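Local structure of probable acetyltransferase (Thermus thermophilus, 3EXN) at residues A[62-67]-A[74-79]; A[124-129]-A[151-156]. The protein probably transfers an acyl group, most likely the acetyl of acetyl-CoA, to an acceptor, as in other GCN5-related N-acetyltransferases. All blocks are in the same frame, centred on the assembly; numbering follows the deposited sequence.

Interaction 1. Residues A[62-67]-A[74-79]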
loop_
_atom_site.group_PDB
_atom_site.type_symbol
_atom_site.label_atom_id
_atom_site.label_comp_id
_atom_site.label_asym_id
_atom_site.label_seq_id
_atom_site.Cartn_x
_atom_site.Cartn_y
_atom_site.Cartn_z
ATOM N N ARG A 62 4.361 -10.632 6.145
ATOM C CA ARG A 62 4.161 -9.570 5.158
ATOM C C ARG A 62 3.074 -10.034 4.200
ATOM O O ARG A 62 2.992 -11.218 3.826
ATOM C CB ARG A 62 5.447 -9.257 4.354
ATOM C CG ARG A 62 6.499 -8.412 5.087
ATOM C CD ARG A 62 6.223 -6.883 5.178
ATOM N NE ARG A 62 6.531 -6.103 3.944
ATOM C CZ ARG A 62 7.733 -5.689 3.569
ATOM N NH1 ARG A 62 7.857 -4.963 2.459
ATOM N NH2 ARG A 62 8.830 -5.965 4.295
ATOM N N ARG A 63 2.200 -9.091 3.844
ATOM C CA ARG A 63 1.151 -9.318 2.869
ATOM C C ARG A 63 1.237 -8.213 1.829
ATOM O O ARG A 63 0.762 -7.078 2.073
ATOM C CB ARG A 63 -0.220 -9.330 3.511
ATOM C CG ARG A 63 -0.480 -10.540 4.453
ATOM C CD ARG A 63 -0.575 -11.894 3.741
ATOM N NE ARG A 63 -0.790 -13.004 4.712
ATOM C CZ ARG A 63 0.175 -13.598 5.420
ATOM N NH1 ARG A 63 -0.133 -14.601 6.267
ATOM N NH2 ARG A 63 1.439 -13.166 5.345
ATOM N N ALA A 64 1.898 -8.518 0.721
ATOM C CA ALA A 64 2.125 -7.528 -0.320
ATOM C C ALA A 64 1.615 -8.036 -1.660
ATOM O O ALA A 64 1.773 -9.238 -1.972
ATOM C CB ALA A 64 3.650 -7.142 -0.414
ATOM N N PHE A 65 1.015 -7.117 -2.427
ATOM C CA PHE A 65 0.297 -7.454 -3.662
ATOM C C PHE A 65 0.560 -6.452 -4.755
ATOM O O PHE A 65 0.511 -5.226 -4.516
ATOM C CB PHE A 65 -1.215 -7.439 -3.409
ATOM C CG PHE A 65 -1.639 -8.268 -2.259
ATOM C CD1 PHE A 65 -2.016 -9.614 -2.436
ATOM C CD2 PHE A 65 -1.648 -7.711 -0.985
ATOM C CE1 PHE A 65 -2.416 -10.390 -1.339
ATOM C CE2 PHE A 65 -2.038 -8.480 0.116
ATOM C CZ PHE A 65 -2.393 -9.833 -0.064
ATOM N N LEU A 66 0.791 -6.941 -5.976
ATOM C CA LEU A 66 0.521 -6.126 -7.144
ATOM C C LEU A 66 -0.999 -6.053 -7.418
ATOM O O LEU A 66 -1.711 -7.055 -7.275
ATOM C CB LEU A 66 1.247 -6.679 -8.365
ATOM C CG LEU A 66 2.621 -6.117 -8.665
ATOM C CD1 LEU A 66 3.163 -6.957 -9.819
ATOM C CD2 LEU A 66 2.632 -4.609 -9.050
ATOM N N LEU A 67 -1.481 -4.879 -7.793
ATOM C CA LEU A 67 -2.913 -4.619 -8.073
ATOM C C LEU A 67 -3.128 -4.606 -9.557
ATOM O O LEU A 67 -2.451 -3.872 -10.280
ATOM C CB LEU A 67 -3.379 -3.327 -7.382
ATOM C CG LEU A 67 -3.070 -3.189 -5.893
ATOM C CD1 LEU A 67 -3.578 -1.842 -5.351
ATOM C CD2 LEU A 67 -3.650 -4.326 -5.080
ATOM N N VAL A 74 -1.606 -1.861 -11.891
ATOM C CA VAL A 74 -2.097 -0.514 -11.667
ATOM C C VAL A 74 -1.917 -0.042 -10.223
ATOM O O VAL A 74 -2.370 1.033 -9.858
ATOM C CB VAL A 74 -3.624 -0.344 -12.049
ATOM C CG1 VAL A 74 -3.854 -0.680 -13.510
ATOM C CG2 VAL A 74 -4.521 -1.197 -11.143
ATOM N N GLY A 75 -1.189 -0.803 -9.430
ATOM C CA GLY A 75 -0.882 -0.342 -8.069
ATOM C C GLY A 75 -0.187 -1.402 -7.262
ATOM O O GLY A 75 0.176 -2.476 -7.782
ATOM N N TYR A 76 -0.046 -1.110 -5.971
ATOM C CA TYR A 76 0.739 -1.926 -5.047
ATOM C C TYR A 76 0.183 -1.713 -3.646
ATOM O O TYR A 76 -0.153 -0.589 -3.294
ATOM C CB TYR A 76 2.201 -1.517 -5.097
ATOM C CG TYR A 76 3.091 -2.303 -4.182
ATOM C CD1 TYR A 76 3.305 -3.663 -4.387
ATOM C CD2 TYR A 76 3.762 -1.677 -3.115
ATOM C CE1 TYR A 76 4.152 -4.413 -3.546
ATOM C CE2 TYR A 76 4.600 -2.409 -2.280
ATOM C CZ TYR A 76 4.784 -3.792 -2.493
ATOM O OH TYR A 76 5.624 -4.506 -1.643
ATOM N N LEU A 77 0.072 -2.779 -2.854
ATOM C CA LEU A 77 -0.422 -2.712 -1.483
ATOM C C LEU A 77 0.518 -3.559 -0.616
ATOM O O LEU A 77 0.832 -4.687 -0.972
ATOM C CB LEU A 77 -1.882 -3.193 -1.381
ATOM C CG LEU A 77 -2.621 -3.200 -0.017
ATOM C CD1 LEU A 77 -4.144 -3.088 -0.200
ATOM C CD2 LEU A 77 -2.247 -4.462 0.839
ATOM N N ASP A 78 0.980 -2.994 0.506
ATOM C CA ASP A 78 2.009 -3.683 1.353
ATOM C C ASP A 78 1.573 -3.502 2.774
ATOM O O ASP A 78 1.410 -2.377 3.215
ATOM C CB ASP A 78 3.421 -3.070 1.095
ATOM C CG ASP A 78 4.590 -3.930 1.631
ATOM O OD1 ASP A 78 4.436 -4.699 2.631
ATOM O OD2 ASP A 78 5.697 -3.829 1.055
ATOM N N ALA A 79 1.367 -4.605 3.470
ATOM C CA ALA A 79 0.982 -4.621 4.887
ATOM C C ALA A 79 1.800 -5.660 5.672
ATOM O O ALA A 79 2.419 -6.583 5.107
ATOM C CB ALA A 79 -0.509 -4.881 4.994
#
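Arg62 reaches across the hairpin to Asp78. CB and CD pass the carbonyl oxygen of Ala79, and bends at chi2 and chi3 (-78° and -79°) fold the chain back over the neighbouring strand. NE then donates to OD1 of Asp78 and NH1 to OD2 of Asp78, both at 2.8 Å. This side-on, two-nitrogen grip uses the syn lone pair of each oxygen, with the two planes only 24° apart. Tyr76 OH donates to the same OD2 from above the carboxylate plane, so three bonds fix the acid. Were the acid replaced by an alanine here, the guanidinium would probably be left without this counter-charge and the Tyr76 hydroxyl without this acceptor. Small Ala64 makes room for the phenol, its CB 3.5 Å from Tyr76 OH. On the other face, Phe65 CD2 lies 3.8 Å from Leu77 CD2. Near the turn, Val74 and Gly75 both face Leu67 in a classic beta bulge; a side chain at Gly75 would crowd Leu67 CD1. In the GNAT sheet this antiparallel hairpin of strands 62-69 and 72-81 adjoins strand 89-96, whose acetyl-CoA-binding Ile96 and Leu94 lie beside Leu67 and Leu77; helices 22-30 and 46-57 pack on the Tyr76 face, helix 105-115 on the Phe65 face.

Interaction 2. Residues A[124-129]-A[151-156]. With ACO (acetyl coenzyme *a), chain C.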
loop_
_atom_site.group_PDB
_atom_site.type_symbol
_atom_site.label_atom_id
_atom_site.label_comp_id
_atom_site.label_asym_id
_atom_site.label_seq_id
_atom_site.Cartn_x
_atom_site.Cartn_y
_atom_site.Cartn_z
ATOM N N TYR A 124 -4.066 -0.672 11.171
ATOM C CA TYR A 124 -3.441 0.642 11.244
ATOM C C TYR A 124 -2.997 1.000 9.842
ATOM O O TYR A 124 -2.858 0.103 9.035
ATOM C CB TYR A 124 -2.213 0.600 12.145
ATOM C CG TYR A 124 -2.529 0.523 13.666
ATOM C CD1 TYR A 124 -2.526 1.672 14.463
ATOM C CD2 TYR A 124 -2.805 -0.700 14.289
ATOM C CE1 TYR A 124 -2.798 1.600 15.866
ATOM C CE2 TYR A 124 -3.094 -0.770 15.667
ATOM C CZ TYR A 124 -3.084 0.391 16.440
ATOM O OH TYR A 124 -3.349 0.326 17.816
ATOM N N ALA A 125 -2.785 2.293 9.623
ATOM C CA ALA A 125 -2.187 2.870 8.390
ATOM C C ALA A 125 -1.194 3.946 8.848
ATOM O O ALA A 125 -1.520 4.747 9.734
ATOM C CB ALA A 125 -3.284 3.471 7.541
ATOM N N VAL A 126 0.024 3.949 8.261
ATOM C CA VAL A 126 1.080 4.924 8.602
ATOM C C VAL A 126 1.362 5.778 7.372
ATOM O O VAL A 126 1.600 5.235 6.298
ATOM C CB VAL A 126 2.354 4.305 9.146
ATOM C CG1 VAL A 126 2.915 3.186 8.206
ATOM C CG2 VAL A 126 3.402 5.429 9.453
ATOM N N VAL A 127 1.232 7.103 7.531
ATOM C CA VAL A 127 1.396 8.034 6.425
ATOM C C VAL A 127 2.743 8.740 6.575
ATOM O O VAL A 127 3.076 9.193 7.666
ATOM C CB VAL A 127 0.277 9.074 6.374
ATOM C CG1 VAL A 127 0.540 10.055 5.197
ATOM C CG2 VAL A 127 -1.099 8.384 6.268
ATOM N N TYR A 128 3.510 8.816 5.465
ATOM C CA TYR A 128 4.870 9.328 5.498
ATOM C C TYR A 128 4.896 10.731 4.927
ATOM O O TYR A 128 4.348 10.985 3.840
ATOM C CB TYR A 128 5.790 8.422 4.670
ATOM C CG TYR A 128 5.945 7.038 5.298
ATOM C CD1 TYR A 128 6.931 6.809 6.240
ATOM C CD2 TYR A 128 5.082 5.981 4.978
ATOM C CE1 TYR A 128 7.089 5.556 6.846
ATOM C CE2 TYR A 128 5.231 4.707 5.585
ATOM C CZ TYR A 128 6.251 4.515 6.515
ATOM O OH TYR A 128 6.456 3.295 7.138
ATOM N N GLY A 129 5.505 11.629 5.671
ATOM C CA GLY A 129 5.679 13.019 5.237
ATOM C C GLY A 129 4.435 13.891 5.257
ATOM O O GLY A 129 3.379 13.517 5.793
ATOM N N PRO A 151 8.374 13.947 13.175
ATOM C CA PRO A 151 8.164 14.881 12.047
ATOM C C PRO A 151 7.686 14.239 10.733
ATOM O O PRO A 151 6.876 14.830 10.007
ATOM C CB PRO A 151 9.546 15.499 11.833
ATOM C CG PRO A 151 10.345 15.151 13.045
ATOM C CD PRO A 151 9.773 13.923 13.631
ATOM N N THR A 152 8.199 13.044 10.450
ATOM C CA THR A 152 8.045 12.381 9.151
ATOM C C THR A 152 6.830 11.411 9.036
ATOM O O THR A 152 6.430 11.057 7.924
ATOM C CB THR A 152 9.358 11.612 8.819
ATOM O OG1 THR A 152 9.517 10.497 9.715
ATOM C CG2 THR A 152 10.588 12.539 8.965
ATOM N N LEU A 153 6.243 11.025 10.173
ATOM C CA LEU A 153 5.231 9.940 10.245
ATOM C C LEU A 153 3.929 10.334 10.954
ATOM O O LEU A 153 3.975 11.095 11.906
ATOM C CB LEU A 153 5.800 8.744 11.044
ATOM C CG LEU A 153 6.858 7.829 10.460
ATOM C CD1 LEU A 153 7.114 6.661 11.403
ATOM C CD2 LEU A 153 6.352 7.315 9.125
ATOM N N THR A 154 2.794 9.800 10.495
ATOM C CA THR A 154 1.492 9.949 11.206
ATOM C C THR A 154 0.729 8.646 11.205
ATOM O O THR A 154 0.637 8.003 10.168
ATOM C CB THR A 154 0.557 11.019 10.580
ATOM O OG1 THR A 154 1.288 12.221 10.371
ATOM C CG2 THR A 154 -0.654 11.307 11.519
ATOM N N TRP A 155 0.162 8.277 12.361
ATOM C CA TRP A 155 -0.534 7.000 12.526
ATOM C C TRP A 155 -2.059 7.171 12.620
ATOM O O TRP A 155 -2.545 8.078 13.292
ATOM C CB TRP A 155 -0.033 6.291 13.784
ATOM C CG TRP A 155 1.351 5.753 13.622
ATOM C CD1 TRP A 155 2.529 6.439 13.778
ATOM C CD2 TRP A 155 1.701 4.446 13.209
ATOM N NE1 TRP A 155 3.588 5.620 13.505
ATOM C CE2 TRP A 155 3.112 4.385 13.164
ATOM C CE3 TRP A 155 0.961 3.305 12.888
ATOM C CZ2 TRP A 155 3.790 3.241 12.797
ATOM C CZ3 TRP A 155 1.632 2.161 12.537
ATOM C CH2 TRP A 155 3.041 2.136 12.493
ATOM N N TYR A 156 -2.759 6.235 11.969
ATOM C CA TYR A 156 -4.238 6.135 11.931
ATOM C C TYR A 156 -4.673 4.676 12.153
ATOM O O TYR A 156 -3.905 3.751 11.890
ATOM C CB TYR A 156 -4.729 6.577 10.557
ATOM C CG TYR A 156 -4.427 8.003 10.230
ATOM C CD1 TYR A 156 -5.365 9.014 10.450
ATOM C CD2 TYR A 156 -3.185 8.355 9.665
ATOM C CE1 TYR A 156 -5.073 10.355 10.158
ATOM C CE2 TYR A 156 -2.887 9.687 9.381
ATOM C CZ TYR A 156 -3.838 10.688 9.642
ATOM O OH TYR A 156 -3.562 12.013 9.337
HETATM O O5B ACO C . -11.038 7.572 -3.393
HETATM P P1A ACO C . -10.363 6.606 -4.550
HETATM O O1A ACO C . -10.745 7.177 -5.916
HETATM O O2A ACO C . -10.548 5.161 -4.113
HETATM O O3A ACO C . -8.797 6.968 -4.281
HETATM P P2A ACO C . -7.592 6.453 -5.188
HETATM O O4A ACO C . -7.037 7.710 -5.866
HETATM O O5A ACO C . -8.010 5.339 -6.117
HETATM O O6A ACO C . -6.604 5.933 -3.977
HETATM C CBP ACO C . -4.574 6.800 -2.861
HETATM C CCP ACO C . -6.113 6.777 -2.918
HETATM C CDP ACO C . -4.157 5.382 -2.515
HETATM C CEP ACO C . -4.063 7.734 -1.768
HETATM C CAP ACO C . -3.998 7.221 -4.240
HETATM O OAP ACO C . -4.403 8.574 -4.577
HETATM C C9P ACO C . -2.483 7.209 -4.295
HETATM O O9P ACO C . -1.860 6.224 -4.665
HETATM N N8P ACO C . -1.866 8.336 -3.948
HETATM C C7P ACO C . -0.404 8.514 -4.035
HETATM C C6P ACO C . 0.391 7.569 -3.135
HETATM C C5P ACO C . -0.020 7.727 -1.678
HETATM O O5P ACO C . -0.195 8.850 -1.157
HETATM N N4P ACO C . -0.183 6.575 -1.009
HETATM C C3P ACO C . -0.552 6.560 0.389
HETATM C C2P ACO C . 0.664 6.541 1.283
HETATM S S1P ACO C . 0.237 6.461 3.028
HETATM C C ACO C . -0.085 4.799 3.073
HETATM O O ACO C . 0.016 4.158 2.060
HETATM C CH3 ACO C . -0.495 4.129 4.371
HETATM O O HOH W 1 2.770 12.045 7.840
#
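Thr152 accepts a backbone bond from Gly129 N through its carbonyl oxygen, just beyond the paired strands; Gly129 has a positive phi (73°), a conformation easily adopted by glycine. Next, Leu153 lies side by side with Tyr128 on the face shared with Val126, its tip doubtfully placed. Thr154, on the other face, is bonded twice to Val127: N-H of Val127 runs to Thr154 O at 2.8 Å and N-H of Thr154 to Val127 O at 2.9 Å. Its OG1 donates to a water that in turn donates to Val127 O and Gly129 O, which a purely apolar residue could not do. Trp155 offers a broad indole face to Val126, a CH-pi contact in which Val126 CB stands 3.8 Å from the centroid of the six-membered ring, 2° off its normal. With CG2 anti to the backbone N (chi1 of CG1 53°), Val126 also lays that methyl 3.9 Å from Trp155 CE2. The side chains of Tyr124 and Trp155 cross at about a right angle, Tyr124 CD1 nearest Trp155 CE3. Tyr156, last of the segment, pairs with Ala125, whose O lies at the edge of its ring, in plane. Val127 CG2 approaches obliquely, 3.8 Å from Tyr156 CE2. Strand 122-128 lines the acetyl end of the pocket, Val126 O 3.1 Å from CH3 of bound acetyl-CoA, with 153-159 behind it; running parallel to 89-96, it is consistent with the strand pair that splays in GNAT folds to admit acetyl-CoA. Strand 144-148 pairs with 153-156, and helix 132-140 packs on the Val127 face.

From the N terminus, the chain passes strand 13-16 and three helices before interaction 1 closes a short loop: strand 62-69 turns directly into strand 72-81 as a beta hairpin. Strand 89-96 and helix 105-115 follow, and only then does strand 122-128 open interaction 2, whose longer loop holds helix 132-140 and strand 144-148 before strand 153-159 returns. The two loops are in series and neither nest nor cross. The centres of interaction 1 and interaction 2 are about 18 Å apart, and the nearest atoms of interaction 1 and interaction 2 about 7 Å apart. Both belong to one mixed sheet, where strand 89-96, which contains the acetyl-CoA-binding Leu94 and Ile96, lies between the two pairs and joins them.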